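Local coordinates for unsaturated glucuronyl hydrolase (Streptococcus agalactiae, PDB 2ZZR), which hydrolyses unsaturated chondroitin, hyaluronan and heparin disaccharides, releasing the unsaturated uronic acid from their non-reducing end, at residues A31-L36 against Y81-D86; G75-A80 against N91-N96. One frame throughout, in Å; residues are numbered along the deposited sequence.

Contact 1: A31-L36 against Y81-D86; sequences AIEKAL and YEYNQD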
# COMPACT_ATOMS: atom_id res chain seq x y z
N ALA A 31 20.11 1.79 -6.96
CA ALA A 31 19.20 1.65 -5.81
C ALA A 31 18.60 0.24 -5.74
O ALA A 31 18.51 -0.35 -4.65
CB ALA A 31 18.09 2.71 -5.86
N ILE A 32 18.20 -0.29 -6.89
CA ILE A 32 17.69 -1.66 -6.97
C ILE A 32 18.76 -2.66 -6.54
O ILE A 32 18.49 -3.58 -5.76
CB ILE A 32 17.18 -2.01 -8.39
CG1 ILE A 32 15.90 -1.23 -8.71
CG2 ILE A 32 16.91 -3.51 -8.51
CD1 ILE A 32 15.44 -1.35 -10.17
N GLU A 33 19.97 -2.47 -7.05
CA GLU A 33 21.06 -3.40 -6.75
C GLU A 33 21.44 -3.39 -5.27
O GLU A 33 21.68 -4.45 -4.69
CB GLU A 33 22.25 -3.16 -7.67
CG GLU A 33 22.02 -3.74 -9.06
CD GLU A 33 23.00 -3.26 -10.11
OE1 GLU A 33 23.84 -2.38 -9.82
OE2 GLU A 33 22.91 -3.76 -11.26
N LYS A 34 21.44 -2.21 -4.65
CA LYS A 34 21.70 -2.08 -3.21
C LYS A 34 20.60 -2.78 -2.39
O LYS A 34 20.90 -3.48 -1.42
CB LYS A 34 21.83 -0.60 -2.80
CG LYS A 34 22.36 -0.39 -1.37
CD LYS A 34 22.63 1.08 -1.06
CE LYS A 34 21.33 1.87 -0.90
NZ LYS A 34 21.57 3.24 -0.38
N ALA A 35 19.34 -2.61 -2.80
CA ALA A 35 18.22 -3.30 -2.15
C ALA A 35 18.36 -4.82 -2.27
O ALA A 35 18.14 -5.55 -1.29
CB ALA A 35 16.88 -2.84 -2.74
N LEU A 36 18.74 -5.30 -3.45
CA LEU A 36 18.88 -6.74 -3.69
C LEU A 36 19.99 -7.38 -2.86
O LEU A 36 19.84 -8.51 -2.39
CB LEU A 36 19.06 -7.04 -5.18
CG LEU A 36 17.77 -7.48 -5.88
CD1 LEU A 36 16.63 -6.46 -5.71
CD2 LEU A 36 18.01 -7.78 -7.35
N TYR A 81 13.16 -10.91 -8.36
CA TYR A 81 13.16 -11.96 -9.38
C TYR A 81 12.86 -11.41 -10.77
O TYR A 81 13.46 -11.84 -11.76
CB TYR A 81 12.16 -13.07 -9.02
CG TYR A 81 12.05 -14.15 -10.07
CD1 TYR A 81 10.91 -14.27 -10.86
CD2 TYR A 81 13.10 -15.05 -10.28
CE1 TYR A 81 10.82 -15.27 -11.83
CE2 TYR A 81 13.02 -16.04 -11.24
CZ TYR A 81 11.88 -16.14 -12.02
OH TYR A 81 11.78 -17.12 -12.97
N GLU A 82 11.95 -10.44 -10.86
CA GLU A 82 11.68 -9.78 -12.13
C GLU A 82 12.89 -9.02 -12.63
O GLU A 82 13.10 -8.91 -13.84
CB GLU A 82 10.50 -8.82 -12.00
CG GLU A 82 9.20 -9.54 -11.73
CD GLU A 82 8.01 -8.70 -12.10
OE1 GLU A 82 7.10 -8.55 -11.26
OE2 GLU A 82 7.99 -8.19 -13.24
N TYR A 83 13.69 -8.50 -11.70
CA TYR A 83 14.87 -7.73 -12.04
C TYR A 83 16.01 -8.60 -12.57
O TYR A 83 16.66 -8.23 -13.54
CB TYR A 83 15.35 -6.90 -10.85
CG TYR A 83 16.57 -6.07 -11.16
CD1 TYR A 83 16.46 -4.88 -11.89
CD2 TYR A 83 17.84 -6.46 -10.72
CE1 TYR A 83 17.56 -4.11 -12.17
CE2 TYR A 83 18.96 -5.69 -11.00
CZ TYR A 83 18.81 -4.52 -11.73
OH TYR A 83 19.91 -3.75 -12.01
N ASN A 84 16.27 -9.74 -11.93
CA ASN A 84 17.46 -10.53 -12.29
C ASN A 84 17.24 -11.99 -12.73
O ASN A 84 18.21 -12.68 -13.07
CB ASN A 84 18.55 -10.42 -11.21
CG ASN A 84 18.21 -11.18 -9.92
OD1 ASN A 84 18.88 -11.01 -8.90
ND2 ASN A 84 17.19 -12.03 -9.96
N GLN A 85 15.98 -12.44 -12.73
CA GLN A 85 15.60 -13.79 -13.18
C GLN A 85 16.38 -14.92 -12.48
O GLN A 85 16.62 -15.98 -13.07
CB GLN A 85 15.72 -13.91 -14.71
CG GLN A 85 14.87 -12.92 -15.52
CD GLN A 85 15.49 -11.54 -15.64
OE1 GLN A 85 16.70 -11.39 -15.82
NE2 GLN A 85 14.65 -10.51 -15.56
N ASP A 86 16.78 -14.69 -11.23
CA ASP A 86 17.53 -15.68 -10.44
C ASP A 86 16.57 -16.74 -9.92
O ASP A 86 15.69 -16.46 -9.11
CB ASP A 86 18.28 -15.00 -9.29
CG ASP A 86 19.15 -15.96 -8.46
OD1 ASP A 86 19.26 -17.16 -8.79
OD2 ASP A 86 19.74 -15.49 -7.47

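Contact 2: G75-A80 against N91-N96; sequences GCLWLA and NIAHKN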
# COMPACT_ATOMS: atom_id res chain seq x y z
N GLY A 75 6.61 -10.47 -1.81
CA GLY A 75 6.58 -9.43 -2.85
C GLY A 75 7.95 -8.85 -3.18
O GLY A 75 8.25 -8.61 -4.36
N CYS A 76 8.77 -8.60 -2.16
CA CYS A 76 10.14 -8.12 -2.36
C CYS A 76 10.93 -9.15 -3.19
O CYS A 76 11.65 -8.79 -4.12
CB CYS A 76 10.87 -7.88 -1.03
SG CYS A 76 10.33 -6.41 -0.10
N LEU A 77 10.77 -10.42 -2.84
CA LEU A 77 11.44 -11.51 -3.57
C LEU A 77 11.02 -11.57 -5.04
O LEU A 77 11.88 -11.71 -5.92
CB LEU A 77 11.20 -12.86 -2.89
CG LEU A 77 11.63 -12.96 -1.42
CD1 LEU A 77 11.35 -14.36 -0.89
CD2 LEU A 77 13.08 -12.55 -1.21
N TRP A 78 9.72 -11.46 -5.31
CA TRP A 78 9.22 -11.51 -6.69
C TRP A 78 9.68 -10.30 -7.49
O TRP A 78 10.03 -10.43 -8.67
CB TRP A 78 7.69 -11.63 -6.76
CG TRP A 78 7.13 -12.98 -6.40
CD1 TRP A 78 6.16 -13.24 -5.48
CD2 TRP A 78 7.52 -14.24 -6.96
NE1 TRP A 78 5.90 -14.59 -5.43
CE2 TRP A 78 6.72 -15.23 -6.32
CE3 TRP A 78 8.46 -14.64 -7.92
CZ2 TRP A 78 6.85 -16.60 -6.62
CZ3 TRP A 78 8.57 -16.00 -8.22
CH2 TRP A 78 7.77 -16.96 -7.57
N LEU A 79 9.70 -9.12 -6.87
CA LEU A 79 10.19 -7.92 -7.55
C LEU A 79 11.65 -8.08 -7.93
O LEU A 79 12.04 -7.76 -9.06
CB LEU A 79 10.02 -6.69 -6.67
CG LEU A 79 8.57 -6.23 -6.54
CD1 LEU A 79 8.53 -5.12 -5.50
CD2 LEU A 79 8.01 -5.74 -7.88
N ALA A 80 12.45 -8.59 -6.99
CA ALA A 80 13.86 -8.88 -7.24
C ALA A 80 14.02 -9.89 -8.37
O ALA A 80 14.89 -9.74 -9.24
CB ALA A 80 14.52 -9.39 -5.95
N ASN A 91 12.64 -19.97 -6.21
CA ASN A 91 12.57 -21.11 -5.32
C ASN A 91 12.04 -20.76 -3.94
O ASN A 91 11.12 -21.42 -3.44
CB ASN A 91 13.94 -21.79 -5.20
CG ASN A 91 14.27 -22.63 -6.42
OD1 ASN A 91 13.40 -22.95 -7.23
ND2 ASN A 91 15.54 -23.00 -6.54
N ILE A 92 12.59 -19.71 -3.33
CA ILE A 92 12.15 -19.32 -1.98
C ILE A 92 10.77 -18.67 -2.01
O ILE A 92 9.92 -18.97 -1.17
CB ILE A 92 13.21 -18.47 -1.21
CG1 ILE A 92 12.75 -18.18 0.23
CG2 ILE A 92 13.57 -17.18 -1.95
CD1 ILE A 92 12.45 -19.44 1.07
N ALA A 93 10.53 -17.81 -3.01
CA ALA A 93 9.24 -17.13 -3.13
C ALA A 93 8.09 -18.13 -3.37
O ALA A 93 7.00 -17.98 -2.81
CB ALA A 93 9.29 -16.08 -4.24
N HIS A 94 8.34 -19.16 -4.17
CA HIS A 94 7.31 -20.16 -4.42
C HIS A 94 7.04 -21.03 -3.19
O HIS A 94 5.91 -21.51 -3.01
CB HIS A 94 7.61 -21.03 -5.63
CG HIS A 94 6.55 -22.05 -5.90
ND1 HIS A 94 5.29 -21.71 -6.35
CD2 HIS A 94 6.54 -23.39 -5.73
CE1 HIS A 94 4.56 -22.80 -6.47
NE2 HIS A 94 5.29 -23.83 -6.10
N LYS A 95 8.07 -21.25 -2.38
CA LYS A 95 7.87 -21.92 -1.09
C LYS A 95 6.97 -21.08 -0.18
O LYS A 95 6.10 -21.63 0.50
CB LYS A 95 9.21 -22.23 -0.43
CG LYS A 95 9.87 -23.48 -1.01
CD LYS A 95 11.24 -23.72 -0.41
CE LYS A 95 11.98 -24.80 -1.18
NZ LYS A 95 13.42 -24.82 -0.82
N ASN A 96 7.18 -19.76 -0.19
CA ASN A 96 6.26 -18.84 0.50
C ASN A 96 4.83 -19.02 -0.01
O ASN A 96 3.90 -19.14 0.78
CB ASN A 96 6.69 -17.37 0.32
CG ASN A 96 7.90 -16.99 1.14
OD1 ASN A 96 8.50 -17.81 1.85
ND2 ASN A 96 8.29 -15.72 1.02

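Contact 1: A31-L36 against Y81-D86
With chi1 at -179°, Tyr83 places CG opposite its own backbone N and sends the phenol toward Ile32, whose methyl CG2 likewise lies opposite the backbone N. The two meet as a CH-pi contact: CG2 sits 3.5 Å from the centroid of the Tyr83 ring and only 5° off its normal. Ile32 CG2 is 3.7 Å from Tyr83 CD1 and 3.9 Å from Tyr83 CZ, a nearly even spacing that places the methyl over the middle of the face. Leu36 CD2 comes obliquely to the same ring, 3.6 Å from Tyr83 CD2, and also packs against Asn84 OD1, an oxygen that is hydrogen-bonded to Tyr40 OH. Here, in the (alpha/alpha)6-barrel fold of glycoside hydrolase family 88, helix 25-46 receives the C-terminal end of helix 70-84, and Tyr390 of helix 376-390 also meets the Tyr83 ring. The extended side chain of Glu33 reaches the far end of the phenol, where Tyr83 OH donates to Glu33 OE2 at 3.1 Å. The hydroxyl meets OE2 from above the carboxylate plane, 44° out of it, and the planes of carboxylate and ring stand steeply to each other, 77° apart.

Contact 2: G75-A80 against N91-N96
One face of the Trp78 indole carries the methyl of Ala93, which stands 3.3 Å above the ring plane. Measured to the centroid of the six-membered ring, the CB of Ala93 lies 16° off the normal, which qualifies the pair as a CH-pi contact; the closest ring atoms are CE2 and CZ2, and Ala93 CB is 3.4 Å from Trp78 CE2. The backbone N of His94 approaches the same indole obliquely, 3.8 Å from Trp78 CZ2. At the pyrrole side, Trp78 NE1 makes a weak hydrogen bond to Ser122 O, while Ala125, Glu126 and Ile129 of the same helix 115-130 also touch the indole. His94 turns its imidazole away from this pair, and its ND1 is hydrogen-bonded to Glu126.

One residue earlier on helix 70-84, Leu77 lies beside Ala93, with 4.0 Å from Leu77 CB to Ala93 CB. Its extended second torsion (chi2 -179°) carries CD1 onward to Ile92 CG2, 3.7 Å away, and to the amide end of Asn96, whose ND2 is hydrogen-bonded to Thr74 OG1. The small Ala93 side chain thus sits where the backbones come nearest, the CA atoms of Leu77 and Ala93 being 6.1 Å apart. The segment axes approach to 9.2 Å and run roughly antiparallel, at 145°. The consecutive helices 70-84 and 87-105, joined by a short turn, make a helical hairpin, and such antiparallel packing of neighbouring helices is characteristic of an (alpha/alpha)6 barrel.

Contacts 1 and 2 both use helix 70-84: Leu77 and Trp78 face helix 87-105, while Tyr83 and Asn84, at its C-terminal end, face helix 25-46. Their centres are about 12 Å apart, and they meet directly where Leu36 CD1 of contact 1 packs 3.6 Å from Ala80 CB of contact 2. Helix 70-84 thus packs against helices 25-46 and 87-105, among others, and the Leu36-Ala80 contact joins the two apolar patches. Both centres lie on the same side of the chain's centre, about 20 Å from it for contact 1 and 18 Å for contact 2. Neither is near the annotated catalytic residues, Asp114 and Asp174, so the pair belongs to the barrel framework rather than the substrate pocket.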